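Local coordinates for ADP-ribosylglycohydrolase (Thermus thermophilus, PDB 2YZV), which is a member of the ADP-ribosylglycohydrolase family, a compact all-helical protein that binds magnesium ions, at residues D58-L69 against M132-Y141; L147-A155 against L165-R176. All coordinates share one frame; numbering follows the deposited sequence.

Contact 1 (D58-L69 against M132-Y141); sequences DTSQALCLAESL and MRLAPLVLAY. With MG (magnesium ion), chain C.
Pro-136 is the bump of this contact: its ring drops as a knob into the hollow formed by Ala-62, Leu-65, Ala-66 and Leu-69 on helix 57-72. The two alanines form the shallow floor, with Pro-136 CB 4.0 Å from Ala-66 CB and Pro-136 CG resting 3.4 Å from the carbonyl Ala-62 O. Leu-65 and Leu-69 are the taller walls. Leu-65 swings its CG away from the backbone nitrogen, which lets CD2 settle on the backbone carbonyl of Arg-133, a buried oxygen without a polar partner in the model. Leu-69 straddles the next turn: CD1 lies over the backbone at Pro-136 and Leu-137, while CD2 reaches the Tyr-141 ring, 3.7 Å from CE2. The segment axes approach to 8.9 Å, inclined by 27° and running the same way.

At the other end the surfaces become polar. The extended Met-132 chain crosses Asp-58 at about a right angle, its SD 3.4 Å from Asp-58 CG, and ends with CE against the Gln-61 amide. Arg-133 NH1 donates to Gln-61 OE1 (2.8 Å, N-H...O 152°); the oxygen lies near the guanidinium plane, although the amide is turned 38° from it. Asp-58 spends its carboxylate outside the pair: OD1 binds magnesium at 1.9 Å, a site shared with Thr-56 and Asp-253, and OD2 is hydrogen-bonded to Thr-254. The packing thus begins directly beside the metal site.

Helix 4-26 packs on Thr-59 and Ala-62, helix 76-89 on Ser-60, Ser-68 and Arg-133, and helix 283-298 on Leu-63, Ala-140 and Tyr-141, leaving the contact buried within a helical bundle.

Contact 2 (L147-A155 against L165-R176); sequences LLSLARRAA and LEATEVLAWLLR
Arg-152 and Glu-169 form a salt bridge between the two helices. NE of Arg-152 donates to Glu-169 OE2 at 2.7 Å along an almost straight line (171°), and NH2 adds a weak bond to OE1 at 3.2 Å. The acceptor OE2 lies in the guanidinium plane, but the arginine meets it from above the carboxylate plane, the two groups being turned 58° apart. A bend at chi3 brings the guanidinium back across helix 162-179, where Leu-165 CB supports one face, 3.8 Å above its centre. A water accepts from Arg-152 NH2 and donates to Glu-166 OE2; that carboxylate is also held by Arg-162 and the backbone of His-199.

Beyond the charges, small side chains line the interface. Ala-151 CB meets Ala-172 CB at 3.7 Å, and Thr-168 lays CG2 by the Ala-151 carbonyl while its OG1 bonds back to Ala-164 O in its own helix. Ala-155 CB touches both Leu-165 CD2 and Thr-168. Toward the other end, Leu-148 CD2 lies 3.6 Å from Glu-169 O and against Ala-172, and Leu-147 CD2 slides along the aliphatic part of Arg-176, 3.9 Å from CD. The segment axes pass 8.4 Å apart at 136°, about midway between perpendicular and antiparallel; a short connection joins the two helices.

Helix 135-141 packs against Leu-150, Ala-151, Ala-154 and Leu-175, helix 129-132 against Ala-155, Ala-167 and Thr-168, and helix 252-267 covers Leu-171, Leu-174 and Leu-175.

The contacts follow each other along the chain and adjoin in space, their centres about 12 Å apart. The 132-141 segment joins them: Leu-137 CD2 packs on Ala-151 while its CD1 is the branch near Leu-69, and Leu-134 reaches the Thr-168 carbonyl. Arg-133 bridges them too, NH2 probably hydrogen-bonding to Ala-154 O at 2.9 Å. Contact 1 is the more buried, with its helices at a shallow angle, and its polar end leads to magnesium through Asp-58. Contact 2, only partly buried, pairs helices that cross steeply and keeps its charges as a salt bridge with a water alongside. Alanines lie at the interface in both, with leucines around them.

Contact 1 (D58-L69 against M132-Y141)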
loop_
_atom_site.group_PDB
_atom_site.type_symbol
_atom_site.label_atom_id
_atom_site.label_comp_id
_atom_site.label_asym_id
_atom_site.label_seq_id
_atom_site.Cartn_x
_atom_site.Cartn_y
_atom_site.Cartn_z
ATOM N N ASP A 58 -0.483 -8.898 0.980
ATOM C CA ASP A 58 -0.562 -7.441 0.988
ATOM C C ASP A 58 -1.989 -7.038 1.331
ATOM O O ASP A 58 -2.239 -6.317 2.302
ATOM C CB ASP A 58 -0.217 -6.867 -0.392
ATOM C CG ASP A 58 1.193 -7.193 -0.831
ATOM O OD1 ASP A 58 1.554 -8.386 -0.855
ATOM O OD2 ASP A 58 1.941 -6.251 -1.165
ATOM N N THR A 59 -2.923 -7.509 0.517
ATOM C CA THR A 59 -4.326 -7.197 0.713
ATOM C C THR A 59 -4.879 -7.852 1.981
ATOM O O THR A 59 -5.712 -7.261 2.672
ATOM C CB THR A 59 -5.156 -7.629 -0.519
ATOM O OG1 THR A 59 -4.635 -6.985 -1.691
ATOM C CG2 THR A 59 -6.612 -7.237 -0.352
ATOM N N SER A 60 -4.413 -9.056 2.301
ATOM C CA SER A 60 -4.889 -9.735 3.504
ATOM C C SER A 60 -4.637 -8.880 4.741
ATOM O O SER A 60 -5.526 -8.696 5.577
ATOM C CB SER A 60 -4.195 -11.087 3.667
ATOM O OG SER A 60 -4.513 -11.949 2.590
ATOM N N GLN A 61 -3.425 -8.347 4.852
ATOM C CA GLN A 61 -3.084 -7.507 5.990
ATOM C C GLN A 61 -3.864 -6.198 5.972
ATOM O O GLN A 61 -4.262 -5.693 7.022
ATOM C CB GLN A 61 -1.580 -7.231 6.013
ATOM C CG GLN A 61 -0.768 -8.400 6.537
ATOM C CD GLN A 61 0.719 -8.136 6.491
ATOM O OE1 GLN A 61 1.179 -7.055 6.852
ATOM N NE2 GLN A 61 1.483 -9.128 6.052
ATOM N N ALA A 62 -4.080 -5.647 4.780
ATOM C CA ALA A 62 -4.833 -4.408 4.649
ATOM C C ALA A 62 -6.249 -4.632 5.172
ATOM O O ALA A 62 -6.815 -3.765 5.840
ATOM C CB ALA A 62 -4.871 -3.959 3.186
ATOM N N LEU A 63 -6.812 -5.799 4.872
ATOM C CA LEU A 63 -8.163 -6.126 5.323
ATOM C C LEU A 63 -8.202 -6.284 6.838
ATOM O O LEU A 63 -9.152 -5.846 7.489
ATOM C CB LEU A 63 -8.663 -7.409 4.648
ATOM C CG LEU A 63 -8.947 -7.290 3.146
ATOM C CD1 LEU A 63 -9.304 -8.649 2.574
ATOM C CD2 LEU A 63 -10.088 -6.309 2.921
ATOM N N CYS A 64 -7.174 -6.916 7.394
ATOM C CA CYS A 64 -7.092 -7.112 8.837
ATOM C C CYS A 64 -7.012 -5.768 9.544
ATOM O O CYS A 64 -7.717 -5.528 10.527
ATOM C CB CYS A 64 -5.858 -7.940 9.194
ATOM S SG CYS A 64 -5.983 -9.670 8.725
ATOM N N LEU A 65 -6.139 -4.898 9.041
ATOM C CA LEU A 65 -5.969 -3.572 9.617
ATOM C C LEU A 65 -7.278 -2.801 9.527
ATOM O O LEU A 65 -7.681 -2.137 10.482
ATOM C CB LEU A 65 -4.859 -2.810 8.886
ATOM C CG LEU A 65 -4.612 -1.352 9.286
ATOM C CD1 LEU A 65 -4.250 -1.262 10.766
ATOM C CD2 LEU A 65 -3.485 -0.779 8.436
ATOM N N ALA A 66 -7.942 -2.899 8.377
ATOM C CA ALA A 66 -9.212 -2.215 8.166
ATOM C C ALA A 66 -10.228 -2.642 9.225
ATOM O O ALA A 66 -10.872 -1.800 9.849
ATOM C CB ALA A 66 -9.751 -2.525 6.766
ATOM N N GLU A 67 -10.366 -3.947 9.427
ATOM C CA GLU A 67 -11.319 -4.444 10.413
ATOM C C GLU A 67 -10.934 -4.025 11.825
ATOM O O GLU A 67 -11.800 -3.707 12.639
ATOM C CB GLU A 67 -11.438 -5.967 10.321
ATOM C CG GLU A 67 -11.926 -6.451 8.965
ATOM C CD GLU A 67 -12.497 -7.854 9.010
ATOM O OE1 GLU A 67 -11.817 -8.764 9.527
ATOM O OE2 GLU A 67 -13.631 -8.043 8.521
ATOM N N SER A 68 -9.638 -4.020 12.116
ATOM C CA SER A 68 -9.166 -3.621 13.439
ATOM C C SER A 68 -9.528 -2.164 13.735
ATOM O O SER A 68 -10.010 -1.842 14.823
ATOM C CB SER A 68 -7.649 -3.807 13.537
ATOM O OG SER A 68 -7.175 -3.510 14.843
ATOM N N LEU A 69 -9.297 -1.285 12.763
ATOM C CA LEU A 69 -9.589 0.138 12.926
ATOM C C LEU A 69 -11.075 0.394 13.158
ATOM O O LEU A 69 -11.453 1.213 13.998
ATOM C CB LEU A 69 -9.120 0.917 11.692
ATOM C CG LEU A 69 -7.607 0.945 11.460
ATOM C CD1 LEU A 69 -7.293 1.542 10.095
ATOM C CD2 LEU A 69 -6.942 1.750 12.562
ATOM N N MET A 132 2.427 -1.766 1.925
ATOM C CA MET A 132 1.399 -2.521 1.215
ATOM C C MET A 132 0.022 -2.539 1.857
ATOM O O MET A 132 -0.968 -2.833 1.185
ATOM C CB MET A 132 1.865 -3.965 1.027
ATOM C CG MET A 132 2.009 -4.724 2.330
ATOM S SD MET A 132 2.581 -6.421 2.122
ATOM C CE MET A 132 1.936 -7.173 3.622
ATOM N N ARG A 133 -0.048 -2.212 3.142
ATOM C CA ARG A 133 -1.310 -2.262 3.877
ATOM C C ARG A 133 -1.785 -0.923 4.437
ATOM O O ARG A 133 -2.789 -0.875 5.149
ATOM C CB ARG A 133 -1.156 -3.244 5.046
ATOM C CG ARG A 133 -0.169 -2.731 6.109
ATOM C CD ARG A 133 0.216 -3.773 7.161
ATOM N NE ARG A 133 1.129 -3.180 8.141
ATOM C CZ ARG A 133 2.222 -3.772 8.614
ATOM N NH1 ARG A 133 2.557 -4.990 8.207
ATOM N NH2 ARG A 133 2.993 -3.133 9.483
ATOM N N LEU A 134 -1.081 0.154 4.101
ATOM C CA LEU A 134 -1.373 1.493 4.620
ATOM C C LEU A 134 -2.736 2.176 4.424
ATOM O O LEU A 134 -3.304 2.692 5.387
ATOM C CB LEU A 134 -0.298 2.465 4.128
ATOM C CG LEU A 134 0.582 3.217 5.133
ATOM C CD1 LEU A 134 0.909 4.579 4.546
ATOM C CD2 LEU A 134 -0.115 3.386 6.474
ATOM N N ALA A 135 -3.246 2.196 3.194
ATOM C CA ALA A 135 -4.511 2.868 2.877
ATOM C C ALA A 135 -5.609 2.891 3.947
ATOM O O ALA A 135 -6.139 3.959 4.264
ATOM C CB ALA A 135 -5.078 2.315 1.570
ATOM N N PRO A 136 -5.974 1.730 4.510
ATOM C CA PRO A 136 -7.028 1.730 5.537
ATOM C C PRO A 136 -6.808 2.745 6.666
ATOM O O PRO A 136 -7.755 3.396 7.120
ATOM C CB PRO A 136 -7.012 0.291 6.041
ATOM C CG PRO A 136 -6.626 -0.481 4.817
ATOM C CD PRO A 136 -5.497 0.359 4.250
ATOM N N LEU A 137 -5.565 2.880 7.115
ATOM C CA LEU A 137 -5.257 3.816 8.189
ATOM C C LEU A 137 -5.545 5.253 7.784
ATOM O O LEU A 137 -6.147 6.012 8.549
ATOM C CB LEU A 137 -3.789 3.701 8.607
ATOM C CG LEU A 137 -3.311 4.724 9.642
ATOM C CD1 LEU A 137 -4.114 4.585 10.927
ATOM C CD2 LEU A 137 -1.833 4.503 9.919
ATOM N N VAL A 138 -5.110 5.634 6.586
ATOM C CA VAL A 138 -5.328 7.000 6.119
ATOM C C VAL A 138 -6.808 7.277 5.855
ATOM O O VAL A 138 -7.289 8.390 6.089
ATOM C CB VAL A 138 -4.499 7.291 4.842
ATOM C CG1 VAL A 138 -4.771 8.707 4.349
ATOM C CG2 VAL A 138 -3.013 7.122 5.144
ATOM N N LEU A 139 -7.537 6.273 5.376
ATOM C CA LEU A 139 -8.960 6.466 5.109
ATOM C C LEU A 139 -9.726 6.844 6.372
ATOM O O LEU A 139 -10.598 7.712 6.338
ATOM C CB LEU A 139 -9.574 5.198 4.508
ATOM C CG LEU A 139 -9.753 5.169 2.986
ATOM C CD1 LEU A 139 -8.421 5.351 2.281
ATOM C CD2 LEU A 139 -10.384 3.847 2.594
ATOM N N ALA A 140 -9.395 6.194 7.483
ATOM C CA ALA A 140 -10.086 6.455 8.744
ATOM C C ALA A 140 -9.492 7.583 9.582
ATOM O O ALA A 140 -10.222 8.287 10.279
ATOM C CB ALA A 140 -10.145 5.176 9.574
ATOM N N TYR A 141 -8.180 7.770 9.514
ATOM C CA TYR A 141 -7.534 8.809 10.313
ATOM C C TYR A 141 -6.943 9.955 9.497
ATOM O O TYR A 141 -6.019 10.637 9.935
ATOM C CB TYR A 141 -6.459 8.168 11.199
ATOM C CG TYR A 141 -7.046 7.377 12.343
ATOM C CD1 TYR A 141 -7.374 7.999 13.547
ATOM C CD2 TYR A 141 -7.320 6.017 12.209
ATOM C CE1 TYR A 141 -7.960 7.293 14.586
ATOM C CE2 TYR A 141 -7.912 5.297 13.246
ATOM C CZ TYR A 141 -8.229 5.944 14.432
ATOM O OH TYR A 141 -8.823 5.252 15.461
HETATM MG MG MG C . 2.147 -10.106 -1.509
#

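Contact 2 (L147-A155 against L165-R176)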
loop_
_atom_site.group_PDB
_atom_site.type_symbol
_atom_site.label_atom_id
_atom_site.label_comp_id
_atom_site.label_asym_id
_atom_site.label_seq_id
_atom_site.Cartn_x
_atom_site.Cartn_y
_atom_site.Cartn_z
ATOM N N LEU A 147 -1.501 11.853 12.311
ATOM C CA LEU A 147 -1.565 10.802 11.301
ATOM C C LEU A 147 -0.216 10.166 10.986
ATOM O O LEU A 147 -0.109 8.942 10.927
ATOM C CB LEU A 147 -2.179 11.333 10.003
ATOM C CG LEU A 147 -2.120 10.351 8.827
ATOM C CD1 LEU A 147 -2.931 9.101 9.148
ATOM C CD2 LEU A 147 -2.650 11.033 7.567
ATOM N N LEU A 148 0.812 10.983 10.775
ATOM C CA LEU A 148 2.125 10.437 10.444
ATOM C C LEU A 148 2.686 9.579 11.572
ATOM O O LEU A 148 3.361 8.576 11.323
ATOM C CB LEU A 148 3.106 11.560 10.084
ATOM C CG LEU A 148 2.652 12.541 8.995
ATOM C CD1 LEU A 148 3.832 13.409 8.576
ATOM C CD2 LEU A 148 2.101 11.794 7.795
ATOM N N SER A 149 2.392 9.965 12.811
ATOM C CA SER A 149 2.852 9.219 13.974
ATOM C C SER A 149 2.114 7.886 14.063
ATOM O O SER A 149 2.700 6.867 14.423
ATOM C CB SER A 149 2.620 10.033 15.249
ATOM O OG SER A 149 2.975 9.280 16.397
ATOM N N LEU A 150 0.825 7.896 13.740
ATOM C CA LEU A 150 0.040 6.668 13.767
ATOM C C LEU A 150 0.568 5.742 12.677
ATOM O O LEU A 150 0.623 4.525 12.856
ATOM C CB LEU A 150 -1.440 6.971 13.523
ATOM C CG LEU A 150 -2.107 7.874 14.567
ATOM C CD1 LEU A 150 -3.542 8.169 14.152
ATOM C CD2 LEU A 150 -2.072 7.195 15.934
ATOM N N ALA A 151 0.963 6.325 11.549
ATOM C CA ALA A 151 1.496 5.530 10.441
ATOM C C ALA A 151 2.800 4.861 10.861
ATOM O O ALA A 151 3.045 3.700 10.530
ATOM C CB ALA A 151 1.725 6.411 9.214
ATOM N N ARG A 152 3.641 5.591 11.589
ATOM C CA ARG A 152 4.903 5.022 12.045
ATOM C C ARG A 152 4.621 3.874 13.006
ATOM O O ARG A 152 5.258 2.823 12.940
ATOM C CB ARG A 152 5.764 6.086 12.737
ATOM C CG ARG A 152 7.019 5.523 13.398
ATOM C CD ARG A 152 7.921 6.633 13.909
ATOM N NE ARG A 152 8.576 7.339 12.812
ATOM C CZ ARG A 152 9.878 7.275 12.547
ATOM N NH1 ARG A 152 10.681 6.538 13.303
ATOM N NH2 ARG A 152 10.377 7.941 11.518
ATOM N N ARG A 153 3.661 4.072 13.904
ATOM C CA ARG A 153 3.312 3.025 14.855
ATOM C C ARG A 153 2.745 1.806 14.126
ATOM O O ARG A 153 3.044 0.665 14.485
ATOM C CB ARG A 153 2.311 3.566 15.882
ATOM C CG ARG A 153 2.947 4.540 16.868
ATOM C CD ARG A 153 1.899 5.303 17.664
ATOM N NE ARG A 153 1.067 4.430 18.483
ATOM C CZ ARG A 153 -0.066 4.820 19.061
ATOM N NH1 ARG A 153 -0.491 6.065 18.899
ATOM N NH2 ARG A 153 -0.775 3.968 19.794
ATOM N N ALA A 154 1.946 2.046 13.090
ATOM C CA ALA A 154 1.357 0.951 12.318
ATOM C C ALA A 154 2.444 0.154 11.602
ATOM O O ALA A 154 2.310 -1.054 11.392
ATOM C CB ALA A 154 0.356 1.504 11.303
ATOM N N ALA A 155 3.522 0.826 11.223
ATOM C CA ALA A 155 4.617 0.150 10.547
ATOM C C ALA A 155 5.436 -0.643 11.558
ATOM O O ALA A 155 5.848 -1.771 11.285
ATOM C CB ALA A 155 5.513 1.169 9.836
ATOM N N LEU A 165 10.115 2.898 8.368
ATOM C CA LEU A 165 9.223 3.747 9.142
ATOM C C LEU A 165 9.013 5.079 8.418
ATOM O O LEU A 165 7.885 5.548 8.283
ATOM C CB LEU A 165 9.802 3.991 10.541
ATOM C CG LEU A 165 10.055 2.712 11.344
ATOM C CD1 LEU A 165 10.466 3.073 12.762
ATOM C CD2 LEU A 165 8.801 1.848 11.370
ATOM N N GLU A 166 10.099 5.677 7.934
ATOM C CA GLU A 166 9.999 6.958 7.240
ATOM C C GLU A 166 9.264 6.838 5.905
ATOM O O GLU A 166 8.519 7.738 5.522
ATOM C CB GLU A 166 11.392 7.549 7.013
ATOM C CG GLU A 166 12.146 7.838 8.300
ATOM C CD GLU A 166 13.540 8.368 8.049
ATOM O OE1 GLU A 166 14.109 8.046 6.988
ATOM O OE2 GLU A 166 14.066 9.096 8.917
ATOM N N ALA A 167 9.480 5.738 5.190
ATOM C CA ALA A 167 8.806 5.545 3.909
ATOM C C ALA A 167 7.300 5.461 4.144
ATOM O O ALA A 167 6.507 5.926 3.325
ATOM C CB ALA A 167 9.304 4.270 3.236
ATOM N N THR A 168 6.915 4.869 5.270
ATOM C CA THR A 168 5.505 4.738 5.609
ATOM C C THR A 168 4.916 6.118 5.886
ATOM O O THR A 168 3.791 6.415 5.478
ATOM C CB THR A 168 5.313 3.821 6.836
ATOM O OG1 THR A 168 5.889 2.537 6.558
ATOM C CG2 THR A 168 3.824 3.644 7.144
ATOM N N GLU A 169 5.678 6.965 6.570
ATOM C CA GLU A 169 5.212 8.314 6.867
ATOM C C GLU A 169 5.030 9.103 5.574
ATOM O O GLU A 169 4.060 9.851 5.423
ATOM C CB GLU A 169 6.202 9.030 7.788
ATOM C CG GLU A 169 6.383 8.340 9.131
ATOM C CD GLU A 169 7.403 9.032 10.011
ATOM O OE1 GLU A 169 8.428 9.501 9.472
ATOM O OE2 GLU A 169 7.188 9.096 11.239
ATOM N N VAL A 170 5.961 8.930 4.639
ATOM C CA VAL A 170 5.882 9.620 3.357
ATOM C C VAL A 170 4.642 9.149 2.594
ATOM O O VAL A 170 3.919 9.962 2.021
ATOM C CB VAL A 170 7.162 9.390 2.502
ATOM C CG1 VAL A 170 6.976 9.980 1.109
ATOM C CG2 VAL A 170 8.364 10.053 3.180
ATOM N N LEU A 171 4.372 7.843 2.595
ATOM C CA LEU A 171 3.191 7.349 1.892
ATOM C C LEU A 171 1.913 7.836 2.580
ATOM O O LEU A 171 0.923 8.125 1.917
ATOM C CB LEU A 171 3.200 5.815 1.805
ATOM C CG LEU A 171 2.054 5.196 0.989
ATOM C CD1 LEU A 171 2.103 5.698 -0.447
ATOM C CD2 LEU A 171 2.173 3.678 1.011
ATOM N N ALA A 172 1.935 7.936 3.905
ATOM C CA ALA A 172 0.761 8.412 4.625
ATOM C C ALA A 172 0.461 9.838 4.168
ATOM O O ALA A 172 -0.692 10.189 3.916
ATOM C CB ALA A 172 1.011 8.372 6.131
ATOM N N TRP A 173 1.505 10.652 4.050
ATOM C CA TRP A 173 1.343 12.036 3.610
ATOM C C TRP A 173 0.793 12.060 2.184
ATOM O O TRP A 173 -0.152 12.789 1.885
ATOM C CB TRP A 173 2.686 12.770 3.650
ATOM C CG TRP A 173 2.584 14.201 3.208
ATOM C CD1 TRP A 173 2.193 15.266 3.971
ATOM C CD2 TRP A 173 2.823 14.716 1.891
ATOM N NE1 TRP A 173 2.173 16.412 3.211
ATOM C CE2 TRP A 173 2.555 16.104 1.931
ATOM C CE3 TRP A 173 3.238 14.142 0.681
ATOM C CZ2 TRP A 173 2.687 16.927 0.809
ATOM C CZ3 TRP A 173 3.370 14.962 -0.440
ATOM C CH2 TRP A 173 3.094 16.342 -0.363
ATOM N N LEU A 174 1.389 11.253 1.310
ATOM C CA LEU A 174 0.956 11.179 -0.080
ATOM C C LEU A 174 -0.517 10.814 -0.203
ATOM O O LEU A 174 -1.260 11.436 -0.965
ATOM C CB LEU A 174 1.790 10.145 -0.845
ATOM C CG LEU A 174 3.214 10.565 -1.208
ATOM C CD1 LEU A 174 4.016 9.340 -1.631
ATOM C CD2 LEU A 174 3.178 11.599 -2.329
ATOM N N LEU A 175 -0.941 9.799 0.544
ATOM C CA LEU A 175 -2.330 9.380 0.473
ATOM C C LEU A 175 -3.272 10.452 1.005
ATOM O O LEU A 175 -4.303 10.713 0.400
ATOM C CB LEU A 175 -2.534 8.060 1.224
ATOM C CG LEU A 175 -1.806 6.853 0.617
ATOM C CD1 LEU A 175 -2.220 5.597 1.366
ATOM C CD2 LEU A 175 -2.150 6.717 -0.868
ATOM N N ARG A 176 -2.919 11.076 2.125
ATOM C CA ARG A 176 -3.775 12.124 2.682
ATOM C C ARG A 176 -3.944 13.253 1.668
ATOM O O ARG A 176 -5.062 13.697 1.400
ATOM C CB ARG A 176 -3.181 12.694 3.972
ATOM C CG ARG A 176 -4.095 13.718 4.653
ATOM C CD ARG A 176 -3.391 14.410 5.807
ATOM N NE ARG A 176 -2.356 15.320 5.325
ATOM C CZ ARG A 176 -1.446 15.894 6.104
ATOM N NH1 ARG A 176 -1.439 15.647 7.406
ATOM N NH2 ARG A 176 -0.551 16.722 5.582
HETATM O O HOH W 1 13.147 8.728 11.458
#